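Local coordinates for uncharacterized protein Atu2773 (Agrobacterium tumefaciens, PDB 2QV5) that is of unknown function but belongs to the divergent polysaccharide deacetylase family, so it may act on a polysaccharide, at residues S67-R70 / W71-A75; V191-A194 / S195-K199; D12-R15 / P16-Y20; E204-A207 / R208-Q212; D114-H117 / R118-K122. All coordinates share one frame; numbering follows the deposited sequence.

Interaction 1: residues S67-R70 / W71-A75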
# COMPACT_ATOMS: atom_id res chain seq x y z
N SER A 67 -13.17 -2.99 12.54
CA SER A 67 -13.74 -1.65 12.35
C SER A 67 -13.23 -0.99 11.07
O SER A 67 -13.01 0.23 11.03
CB SER A 67 -13.47 -0.75 13.57
OG SER A 67 -14.14 -1.27 14.71
N LEU A 68 -13.05 -1.81 10.03
CA LEU A 68 -12.51 -1.34 8.76
C LEU A 68 -13.38 -0.25 8.14
O LEU A 68 -12.86 0.75 7.66
CB LEU A 68 -12.29 -2.49 7.78
CG LEU A 68 -11.15 -3.45 8.15
CD1 LEU A 68 -11.07 -4.59 7.17
CD2 LEU A 68 -9.79 -2.74 8.28
N GLN A 69 -14.69 -0.44 8.20
CA GLN A 69 -15.64 0.58 7.72
C GLN A 69 -15.50 1.90 8.48
O GLN A 69 -15.55 2.98 7.87
CB GLN A 69 -17.07 0.05 7.84
CG GLN A 69 -18.03 0.66 6.85
CD GLN A 69 -19.42 0.04 6.95
OE1 GLN A 69 -20.42 0.76 7.03
NE2 GLN A 69 -19.49 -1.28 6.93
N ARG A 70 -15.32 1.83 9.80
CA ARG A 70 -15.09 3.05 10.61
C ARG A 70 -13.82 3.78 10.17
O ARG A 70 -13.85 4.99 9.89
CB ARG A 70 -14.99 2.74 12.12
CG ARG A 70 -14.74 3.99 12.93
CD ARG A 70 -14.06 3.74 14.27
NE ARG A 70 -13.99 5.00 15.01
CZ ARG A 70 -13.89 5.11 16.33
NH1 ARG A 70 -13.82 4.04 17.09
NH2 ARG A 70 -13.84 6.31 16.89
N TRP A 71 -12.71 3.05 10.09
CA TRP A 71 -11.42 3.68 9.75
C TRP A 71 -11.40 4.14 8.28
O TRP A 71 -10.79 5.15 7.97
CB TRP A 71 -10.22 2.79 10.16
CG TRP A 71 -10.24 2.50 11.65
CD1 TRP A 71 -10.27 1.28 12.24
CD2 TRP A 71 -10.29 3.47 12.72
NE1 TRP A 71 -10.32 1.41 13.60
CE2 TRP A 71 -10.34 2.74 13.93
CE3 TRP A 71 -10.30 4.87 12.77
CZ2 TRP A 71 -10.40 3.37 15.17
CZ3 TRP A 71 -10.36 5.49 14.01
CH2 TRP A 71 -10.42 4.74 15.19
N MET A 72 -12.11 3.42 7.42
CA MET A 72 -12.29 3.77 6.00
C MET A 72 -12.95 5.17 5.88
O MET A 72 -12.43 6.08 5.22
CB MET A 72 -13.19 2.70 5.35
CG MET A 72 -13.01 2.35 3.89
SD MET A 72 -14.66 2.22 3.13
CE MET A 72 -14.81 4.00 2.99
N GLN A 73 -14.10 5.33 6.54
CA GLN A 73 -14.86 6.59 6.49
C GLN A 73 -14.10 7.77 7.10
O GLN A 73 -14.15 8.86 6.55
CB GLN A 73 -16.22 6.43 7.18
CG GLN A 73 -17.18 5.47 6.47
CD GLN A 73 -18.40 5.09 7.32
OE1 GLN A 73 -18.77 5.79 8.26
NE2 GLN A 73 -19.02 3.97 6.98
N ASP A 74 -13.41 7.54 8.22
CA ASP A 74 -12.56 8.56 8.85
C ASP A 74 -11.42 8.98 7.93
O ASP A 74 -11.18 10.17 7.74
CB ASP A 74 -11.96 8.05 10.18
CG ASP A 74 -13.00 7.93 11.30
OD1 ASP A 74 -14.22 8.05 11.05
OD2 ASP A 74 -12.58 7.71 12.46
N ALA A 75 -10.74 8.01 7.33
CA ALA A 75 -9.61 8.31 6.43
C ALA A 75 -10.03 9.11 5.20
O ALA A 75 -9.42 10.14 4.88
CB ALA A 75 -8.90 7.04 6.03

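Interaction 2: residues V191-A194 / S195-K199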
# COMPACT_ATOMS: atom_id res chain seq x y z
N VAL A 191 12.18 0.32 14.76
CA VAL A 191 11.16 1.23 15.28
C VAL A 191 11.72 2.13 16.40
O VAL A 191 11.36 1.98 17.57
CB VAL A 191 9.89 0.46 15.75
CG1 VAL A 191 8.68 1.40 15.84
CG2 VAL A 191 9.57 -0.69 14.80
N THR A 192 12.60 3.05 16.01
CA THR A 192 13.08 4.11 16.89
C THR A 192 13.07 5.44 16.14
O THR A 192 13.23 5.48 14.92
CB THR A 192 14.51 3.84 17.44
OG1 THR A 192 15.43 3.67 16.35
CG2 THR A 192 14.56 2.61 18.34
N GLU A 193 12.90 6.54 16.88
CA GLU A 193 12.89 7.89 16.31
C GLU A 193 14.12 8.18 15.42
O GLU A 193 13.96 8.64 14.29
CB GLU A 193 12.77 8.95 17.41
CG GLU A 193 12.59 10.38 16.89
CD GLU A 193 13.06 11.44 17.88
OE1 GLU A 193 13.93 11.14 18.73
OE2 GLU A 193 12.57 12.59 17.80
N ALA A 194 15.31 7.86 15.93
CA ALA A 194 16.57 8.12 15.20
C ALA A 194 16.67 7.38 13.86
O ALA A 194 17.05 7.97 12.85
CB ALA A 194 17.79 7.81 16.08
N SER A 195 16.31 6.10 13.87
CA SER A 195 16.31 5.28 12.66
C SER A 195 15.30 5.76 11.61
O SER A 195 15.63 5.83 10.43
CB SER A 195 16.05 3.82 12.99
OG SER A 195 17.16 3.27 13.69
N ILE A 196 14.08 6.10 12.06
CA ILE A 196 13.03 6.52 11.13
C ILE A 196 13.44 7.82 10.45
O ILE A 196 13.33 7.92 9.23
CB ILE A 196 11.62 6.59 11.79
CG1 ILE A 196 11.27 5.25 12.43
CG2 ILE A 196 10.53 6.90 10.75
CD1 ILE A 196 10.11 5.31 13.40
N LEU A 197 13.98 8.77 11.22
CA LEU A 197 14.54 10.01 10.64
C LEU A 197 15.64 9.80 9.60
O LEU A 197 15.68 10.51 8.59
CB LEU A 197 15.05 10.95 11.74
CG LEU A 197 14.01 11.51 12.71
CD1 LEU A 197 14.63 12.48 13.73
CD2 LEU A 197 12.89 12.15 11.94
N ARG A 198 16.53 8.84 9.84
CA ARG A 198 17.56 8.49 8.85
C ARG A 198 16.96 7.94 7.56
O ARG A 198 17.40 8.29 6.46
CB ARG A 198 18.54 7.47 9.41
CG ARG A 198 19.51 8.01 10.42
CD ARG A 198 20.49 6.93 10.85
NE ARG A 198 21.24 7.31 12.05
CZ ARG A 198 21.00 6.82 13.27
NH1 ARG A 198 20.05 5.92 13.46
NH2 ARG A 198 21.74 7.24 14.29
N LYS A 199 15.97 7.07 7.71
CA LYS A 199 15.29 6.45 6.56
C LYS A 199 14.48 7.47 5.76
O LYS A 199 14.40 7.39 4.54
CB LYS A 199 14.42 5.28 7.01
CG LYS A 199 15.17 3.95 7.22
CD LYS A 199 16.10 3.72 6.03
CE LYS A 199 16.47 2.28 5.82
NZ LYS A 199 17.06 2.13 4.46

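Interaction 3: residues D12-R15 / P16-Y20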
# COMPACT_ATOMS: atom_id res chain seq x y z
N ASP A 12 -17.55 3.62 -18.63
CA ASP A 12 -16.80 4.66 -19.33
C ASP A 12 -15.29 4.43 -19.33
O ASP A 12 -14.55 5.19 -19.96
CB ASP A 12 -17.15 6.05 -18.78
CG ASP A 12 -16.83 6.22 -17.29
OD1 ASP A 12 -16.34 5.27 -16.62
OD2 ASP A 12 -17.09 7.33 -16.77
N GLY A 13 -14.81 3.41 -18.62
CA GLY A 13 -13.39 3.14 -18.54
C GLY A 13 -12.70 3.73 -17.32
O GLY A 13 -11.49 3.60 -17.18
N LEU A 14 -13.45 4.38 -16.44
CA LEU A 14 -12.81 4.97 -15.26
C LEU A 14 -12.39 3.88 -14.26
O LEU A 14 -13.17 2.98 -13.94
CB LEU A 14 -13.69 6.04 -14.60
CG LEU A 14 -13.00 6.93 -13.55
CD1 LEU A 14 -11.99 7.91 -14.17
CD2 LEU A 14 -14.01 7.69 -12.76
N ARG A 15 -11.15 3.97 -13.82
CA ARG A 15 -10.50 2.98 -12.98
C ARG A 15 -10.57 3.45 -11.53
O ARG A 15 -10.53 4.66 -11.28
CB ARG A 15 -9.03 2.85 -13.41
CG ARG A 15 -8.87 2.26 -14.79
CD ARG A 15 -7.42 2.28 -15.24
NE ARG A 15 -6.99 3.65 -15.51
CZ ARG A 15 -5.76 3.99 -15.89
NH1 ARG A 15 -4.83 3.06 -16.04
NH2 ARG A 15 -5.47 5.27 -16.11
N PRO A 16 -10.69 2.51 -10.58
CA PRO A 16 -10.56 2.84 -9.15
C PRO A 16 -9.33 3.67 -8.82
O PRO A 16 -9.41 4.61 -8.03
CB PRO A 16 -10.48 1.47 -8.48
CG PRO A 16 -11.25 0.57 -9.38
CD PRO A 16 -11.04 1.09 -10.79
N MET A 17 -8.20 3.37 -9.47
CA MET A 17 -6.96 4.11 -9.23
C MET A 17 -7.00 5.60 -9.67
O MET A 17 -6.17 6.37 -9.22
CB MET A 17 -5.77 3.39 -9.87
CG MET A 17 -5.76 3.30 -11.39
SD MET A 17 -4.28 2.37 -11.92
CE MET A 17 -3.00 3.43 -11.41
N GLU A 18 -7.94 5.95 -10.55
CA GLU A 18 -8.25 7.34 -10.92
C GLU A 18 -9.36 7.92 -10.03
O GLU A 18 -9.24 9.04 -9.52
CB GLU A 18 -8.68 7.42 -12.39
CG GLU A 18 -7.59 7.07 -13.40
CD GLU A 18 -8.13 6.77 -14.81
OE1 GLU A 18 -9.18 6.10 -14.93
OE2 GLU A 18 -7.47 7.19 -15.79
N GLN A 19 -10.42 7.15 -9.86
CA GLN A 19 -11.62 7.60 -9.14
C GLN A 19 -11.34 7.98 -7.68
O GLN A 19 -11.88 8.97 -7.18
CB GLN A 19 -12.69 6.50 -9.23
CG GLN A 19 -14.09 7.00 -8.99
CD GLN A 19 -15.15 5.91 -9.10
OE1 GLN A 19 -14.92 4.86 -9.72
NE2 GLN A 19 -16.31 6.15 -8.49
N TYR A 20 -10.47 7.22 -7.01
CA TYR A 20 -10.21 7.41 -5.58
C TYR A 20 -8.81 7.95 -5.30
O TYR A 20 -8.34 7.92 -4.16
CB TYR A 20 -10.44 6.09 -4.83
CG TYR A 20 -11.78 5.50 -5.18
CD1 TYR A 20 -12.95 6.20 -4.91
CD2 TYR A 20 -11.87 4.25 -5.80
CE1 TYR A 20 -14.19 5.67 -5.25
CE2 TYR A 20 -13.10 3.72 -6.15
CZ TYR A 20 -14.25 4.42 -5.86
OH TYR A 20 -15.47 3.88 -6.19
O HOH W 1 -8.91 4.98 -17.40

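Interaction 4: residues E204-A207 / R208-Q212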
# COMPACT_ATOMS: atom_id res chain seq x y z
N GLU A 204 14.17 11.08 1.00
CA GLU A 204 14.31 12.39 0.39
C GLU A 204 15.43 12.37 -0.66
O GLU A 204 15.24 12.85 -1.76
CB GLU A 204 14.57 13.45 1.47
CG GLU A 204 14.92 14.79 0.87
CD GLU A 204 15.03 15.90 1.90
OE1 GLU A 204 14.67 15.68 3.08
OE2 GLU A 204 15.47 16.99 1.52
N ARG A 205 16.57 11.78 -0.31
CA ARG A 205 17.71 11.66 -1.23
C ARG A 205 17.35 10.94 -2.53
O ARG A 205 17.66 11.43 -3.63
CB ARG A 205 18.89 10.96 -0.53
CG ARG A 205 20.07 10.67 -1.45
CD ARG A 205 21.26 9.96 -0.78
NE ARG A 205 20.91 8.92 0.20
CZ ARG A 205 20.54 7.67 -0.08
NH1 ARG A 205 20.44 7.24 -1.34
NH2 ARG A 205 20.27 6.84 0.91
N ILE A 206 16.69 9.78 -2.41
CA ILE A 206 16.23 8.99 -3.56
C ILE A 206 15.18 9.75 -4.39
O ILE A 206 15.26 9.79 -5.62
CB ILE A 206 15.70 7.60 -3.12
CG1 ILE A 206 16.82 6.81 -2.44
CG2 ILE A 206 15.13 6.80 -4.32
CD1 ILE A 206 16.35 5.61 -1.66
N ALA A 207 14.20 10.35 -3.72
CA ALA A 207 13.21 11.21 -4.36
C ALA A 207 13.83 12.36 -5.13
O ALA A 207 13.43 12.62 -6.25
CB ALA A 207 12.22 11.75 -3.35
N ARG A 208 14.81 13.06 -4.54
CA ARG A 208 15.40 14.21 -5.21
C ARG A 208 16.14 13.79 -6.48
O ARG A 208 15.99 14.43 -7.52
CB ARG A 208 16.32 15.01 -4.27
CG ARG A 208 16.72 16.36 -4.85
CD ARG A 208 17.33 17.29 -3.82
NE ARG A 208 16.32 17.86 -2.93
CZ ARG A 208 16.23 17.61 -1.63
NH1 ARG A 208 17.11 16.82 -1.04
NH2 ARG A 208 15.26 18.17 -0.92
N ARG A 209 16.89 12.69 -6.40
CA ARG A 209 17.64 12.17 -7.54
C ARG A 209 16.75 11.57 -8.64
O ARG A 209 16.95 11.85 -9.82
CB ARG A 209 18.68 11.15 -7.05
CG ARG A 209 19.47 10.47 -8.18
CD ARG A 209 20.60 9.62 -7.66
NE ARG A 209 21.66 10.42 -7.06
CZ ARG A 209 22.71 10.92 -7.71
NH1 ARG A 209 22.88 10.70 -9.00
NH2 ARG A 209 23.61 11.63 -7.05
N ASN A 210 15.76 10.77 -8.25
CA ASN A 210 14.90 10.10 -9.21
C ASN A 210 13.71 10.95 -9.69
O ASN A 210 13.08 10.64 -10.71
CB ASN A 210 14.41 8.74 -8.66
CG ASN A 210 15.54 7.72 -8.52
OD1 ASN A 210 16.68 7.96 -8.92
ND2 ASN A 210 15.22 6.56 -7.95
N GLY A 211 13.41 12.03 -8.97
CA GLY A 211 12.21 12.81 -9.24
C GLY A 211 11.07 12.40 -8.33
O GLY A 211 10.27 13.24 -7.92
N GLN A 212 11.00 11.10 -7.99
CA GLN A 212 9.96 10.56 -7.12
C GLN A 212 10.46 9.35 -6.33
O GLN A 212 11.40 8.67 -6.75
CB GLN A 212 8.70 10.18 -7.92
CG GLN A 212 8.91 9.08 -8.97
CD GLN A 212 7.69 8.81 -9.84
OE1 GLN A 212 7.19 9.70 -10.53
NE2 GLN A 212 7.22 7.56 -9.84

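Interaction 5: residues D114-H117 / R118-K122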
# COMPACT_ATOMS: atom_id res chain seq x y z
N ASP A 114 -10.53 -16.52 -4.96
CA ASP A 114 -11.62 -16.45 -3.99
C ASP A 114 -11.20 -15.78 -2.68
O ASP A 114 -11.97 -15.00 -2.11
CB ASP A 114 -12.20 -17.84 -3.72
CG ASP A 114 -13.10 -18.34 -4.85
OD1 ASP A 114 -13.79 -17.49 -5.48
OD2 ASP A 114 -13.13 -19.57 -5.11
N ARG A 115 -10.00 -16.09 -2.21
CA ARG A 115 -9.44 -15.50 -1.00
C ARG A 115 -9.23 -14.01 -1.18
O ARG A 115 -9.54 -13.23 -0.28
CB ARG A 115 -8.10 -16.14 -0.67
CG ARG A 115 -8.21 -17.45 0.07
CD ARG A 115 -6.89 -18.17 0.08
NE ARG A 115 -7.01 -19.47 0.73
CZ ARG A 115 -6.22 -20.51 0.47
NH1 ARG A 115 -6.41 -21.65 1.11
NH2 ARG A 115 -5.26 -20.40 -0.43
N LEU A 116 -8.67 -13.64 -2.33
CA LEU A 116 -8.46 -12.26 -2.75
C LEU A 116 -9.76 -11.46 -2.76
O LEU A 116 -9.83 -10.37 -2.20
CB LEU A 116 -7.85 -12.24 -4.15
CG LEU A 116 -7.62 -10.88 -4.81
CD1 LEU A 116 -6.63 -10.07 -3.97
CD2 LEU A 116 -7.11 -11.01 -6.25
N HIS A 117 -10.78 -12.04 -3.39
CA HIS A 117 -12.10 -11.42 -3.49
C HIS A 117 -12.76 -11.19 -2.14
O HIS A 117 -13.46 -10.20 -1.95
CB HIS A 117 -13.00 -12.25 -4.40
CG HIS A 117 -12.66 -12.16 -5.85
ND1 HIS A 117 -13.39 -12.80 -6.83
CD2 HIS A 117 -11.68 -11.48 -6.50
CE1 HIS A 117 -12.87 -12.53 -8.01
NE2 HIS A 117 -11.83 -11.74 -7.84
N ARG A 118 -12.55 -12.11 -1.20
CA ARG A 118 -13.05 -11.93 0.14
C ARG A 118 -12.43 -10.70 0.82
O ARG A 118 -13.14 -9.92 1.44
CB ARG A 118 -12.84 -13.18 0.99
CG ARG A 118 -13.81 -14.30 0.64
CD ARG A 118 -13.91 -15.32 1.76
NE ARG A 118 -12.74 -16.18 1.90
CZ ARG A 118 -12.44 -17.22 1.11
NH1 ARG A 118 -13.21 -17.55 0.08
NH2 ARG A 118 -11.35 -17.93 1.36
N SER A 119 -11.12 -10.52 0.68
CA SER A 119 -10.44 -9.33 1.22
C SER A 119 -10.89 -8.04 0.53
O SER A 119 -11.16 -7.04 1.21
CB SER A 119 -8.93 -9.48 1.09
OG SER A 119 -8.43 -10.43 2.01
N MET A 120 -10.99 -8.09 -0.80
CA MET A 120 -11.37 -6.95 -1.66
C MET A 120 -12.71 -6.33 -1.27
O MET A 120 -12.92 -5.13 -1.42
CB MET A 120 -11.41 -7.39 -3.13
CG MET A 120 -10.08 -7.40 -3.87
SD MET A 120 -10.27 -7.75 -5.65
CE MET A 120 -8.59 -7.44 -6.19
N ALA A 121 -13.62 -7.17 -0.77
CA ALA A 121 -14.98 -6.75 -0.47
C ALA A 121 -15.12 -6.10 0.90
O ALA A 121 -16.19 -5.58 1.23
CB ALA A 121 -15.92 -7.97 -0.59
N LYS A 122 -14.05 -6.10 1.70
CA LYS A 122 -14.14 -5.61 3.08
C LYS A 122 -14.13 -4.10 3.24
O LYS A 122 -14.65 -3.58 4.23
CB LYS A 122 -13.07 -6.26 3.94
CG LYS A 122 -13.42 -7.70 4.31
CD LYS A 122 -12.28 -8.36 5.02
CE LYS A 122 -12.62 -9.78 5.39
NZ LYS A 122 -11.44 -10.44 6.00
O HOH W 2 -6.95 -12.25 0.93

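Interaction 1: residues S67-R70 / W71-A75
R70 lays its guanidinium flat on the indole of its neighbour W71, the two planes only 7° from parallel and their centres 4.4 Å apart. The arginine arrives over the six-membered ring: its CD sits 3.7 Å from the centroid of that ring, almost on the normal, a CH-pi contact, and NE follows at 3.6 Å from W71 CH2. An extended chain from CG to NE, with CG anti to the backbone N (chi1 179°), gives R70 the length to run alongside the indole. On the buried side the fit is close. W71 packs its ring against S46 and Q47 of helix 43-52 and F61 of strand 58-62, while NE1 is hydrogen-bonded to Q43 OE1, so a large aromatic with one N-H suits the place. This is the first part of helix 68-78, the helical link of a beta-alpha-beta unit between parallel strands 58-62 and 82-88. S67 stands at the N-cap without a capping bond from its side chain; its carbonyl instead receives W71 N at 3.0 Å, opening the helical bonding. The exposed side is looser. D74 OD2 lies 4.0 Å from R70 NE, a long salt bridge, and the polar Q69 and Q73 lie side by side, Q69 CG 3.5 Å from Q73 NE2, with their amide planes turned 48° apart.

Interaction 2: residues V191-A194 / S195-K199
T192 OG1 lies 3.2 Å from S195 OG at the start of helix 193-210, the helix that crosses from strand 180-186 to strand 212-218 in a beta-alpha-beta unit. T192 is the N-cap residue, and its backbone is still extended before the chain turns into the helix. Three backbone hydrogen bonds set up the first turns: I196 N to T192 O at 3.0 Å, L197 N to E193 O at 3.1 Å and R198 N to A194 O at 3.2 Å. Among the polar side chains, T192 holds OG1 between its backbone N and carbonyl carbon (chi1 57°), which sets it near both OG and CB of S195. S195 OG is hydrogen-bonded to E190 OE1; a short hydroxyl side chain suits a partner only a few residues back. I196 CG1 stands beside its own backbone N (chi1 -56°), which places it 3.2 Å from the carbonyl oxygen T192 O. Apolar contacts divide between two sides of the helix. I196 is buried, and its branched side chain packs on S223 and A226 of helix 221-233. L197 belongs to the exposed side, where its CD1 comes 4.3 Å from CG of E193. The last group is a long arginine beside a small residue: the extended chain of R198 runs out alongside A194, and its end brings NH1 to 3.9 Å from A194 CB.

Interaction 3: residues D12-R15 / P16-Y20
R15 and E18 join across the first turn of a short helix. The CB of R15, beside the ring nitrogen of P16, is 3.6 Å from E18 OE1 and also meets CG of M17. CG runs on past the same carboxylate oxygen. The chain then bends at chi3 (-71°), which turns NE back toward E18, where it makes a weak bond to OE1 at 3.3 Å. At the tip, NH2 makes the shorter, nearly straight bond of the salt bridge, 2.8 Å to E18 OE2 at 179°. That oxygen lies in the guanidinium plane, yet the arginine meets it from above the carboxylate, the two planes standing 88° apart. M17 comes over one face of the guanidinium with its SD and CG, the latter offset toward the rim. E18 also reaches back to the main chain: OE1 accepts R15 N at 3.1 Å through its anti lone pair, and a water bridges OE1 to G13 O. Glutamate suits the position, being long enough to serve both backbone and side chain of R15. L14 CD1 lies 3.4 Å from E18 OE1, and its CD2 rests against CG of Q19. R15 O receives both E18 N and Q19 N, the latter at 2.9 Å. Upstream, D12 OD1 accepts L14 N, and G13 takes a positive phi that is easy for a residue without a side chain. The whole combines an Asx turn at D12 with the N-terminus of helix 16-19, where R15 is the N-cap, P16 fills the first helical position, and E18, in the third, bonds back to the N-cap N-H.

Interaction 4: residues E204-A207 / R208-Q212
The guanidinium of R208, in one of its two conformers, meets the carboxylate of E204 at its edge, with E204 OE2 close to the guanidinium plane and the two flat groups turned 69° from each other. In this conformer one oxygen takes both terminal nitrogens: NH2 at 2.7 Å, reaching OE2 on its anti side, somewhat out of the carboxylate plane, and NH1 at 3.0 Å in a weaker, more bent bond. The side chains run alongside each other, one helical turn apart. E204 is extended, and R208, so placed, bends at chi3 (-75°), which swings its tip back to the acid. R237 adds a second partner: its NH2 forms a salt bridge with E204 OE1, and its carbonyl accepts a weak bond from R208 NH2 in the same conformer. R237, joined by R208 in this conformer, would probably favour the charged form of the carboxylate. On another side of the helix, I206 CG2 lies 3.6 Å from N210 ND2, and I206 also packs on D184 and V185 of strand 180-186. A207 is buried against T30 and V32 of strand 30-39, where a methyl group takes little space between helix and sheet. The backbone bonds continue from R208 N to E204 O, 2.8 Å, through N210 N to I206 O, 2.9 Å. They end with a weak bond from G211 N to A207 O. G211 has positive phi (96°), a conformation that glycine adopts readily, and it breaks the helix before Q212 starts the next strand. This is the C-terminal end of a beta-alpha-beta crossover helix, leading directly into parallel strand 212-218.

Interaction 5: residues D114-H117 / R118-K122
Backbone bonds of the helical i to i+4 kind tie D114-H117 to R118-K122, from R118 N to D114 O at 3.1 Å through M120 N to L116 O at 2.9 Å, before A121 N makes a weak bond to H117 O. They belong to the later turns of helix 109-120, which connects parallel strands 82-88 and 128-131 as a beta-alpha-beta unit. L116 and M120 are buried and pack on each other. The methionine, extended beyond CG, brings its methyl against the leucine, CE 3.8 Å from L116 CG. Beyond the helix, L116 packs on I86 of strand 82-88, M120 on I151 of helix 141-153, and both on D150. M120 SD also approaches the H117 ring obliquely, 5.1 Å from its centroid; NE2 of H117 is hydrogen-bonded to D150 OD1, while CD2 is the ring atom nearest the sulfur. R118 takes the exposed side. Its chain bends at chi3 (-73°), bringing the guanidinium over the backbone, where D114 O and R115 CA lie over one face and R115 CG is 3.4 Å from NH2. The two arginines stand with their planes nearly perpendicular, and each has an acidic partner, D107 for R115 and D101 for R118. S119 is small enough for the buried side beside A63, and its hydroxyl donates to a water at 2.6 Å, which in turn donates to R115 O at 3.0 Å.

Overall arrangement
Four of the five contacts sit on helices that join neighbouring strands of the parallel sheet, while interaction 3 caps a short helix near the N-terminus. Interactions 2 and 4 share helix 193-210, one at its start and the other at its end, with centres 19 Å apart. Interactions 1 and 5 lie on different helices but touch, L68 CD1 packing 4.2 Å from K122 CB. The two pairs are far from each other: interactions 4 and 5 have centres 35 Å apart, on opposite sides of the chain's centre. Interaction 3 comes to about 8 Å from interaction 1 between nearest atoms. None of the five includes a bound ligand or metal.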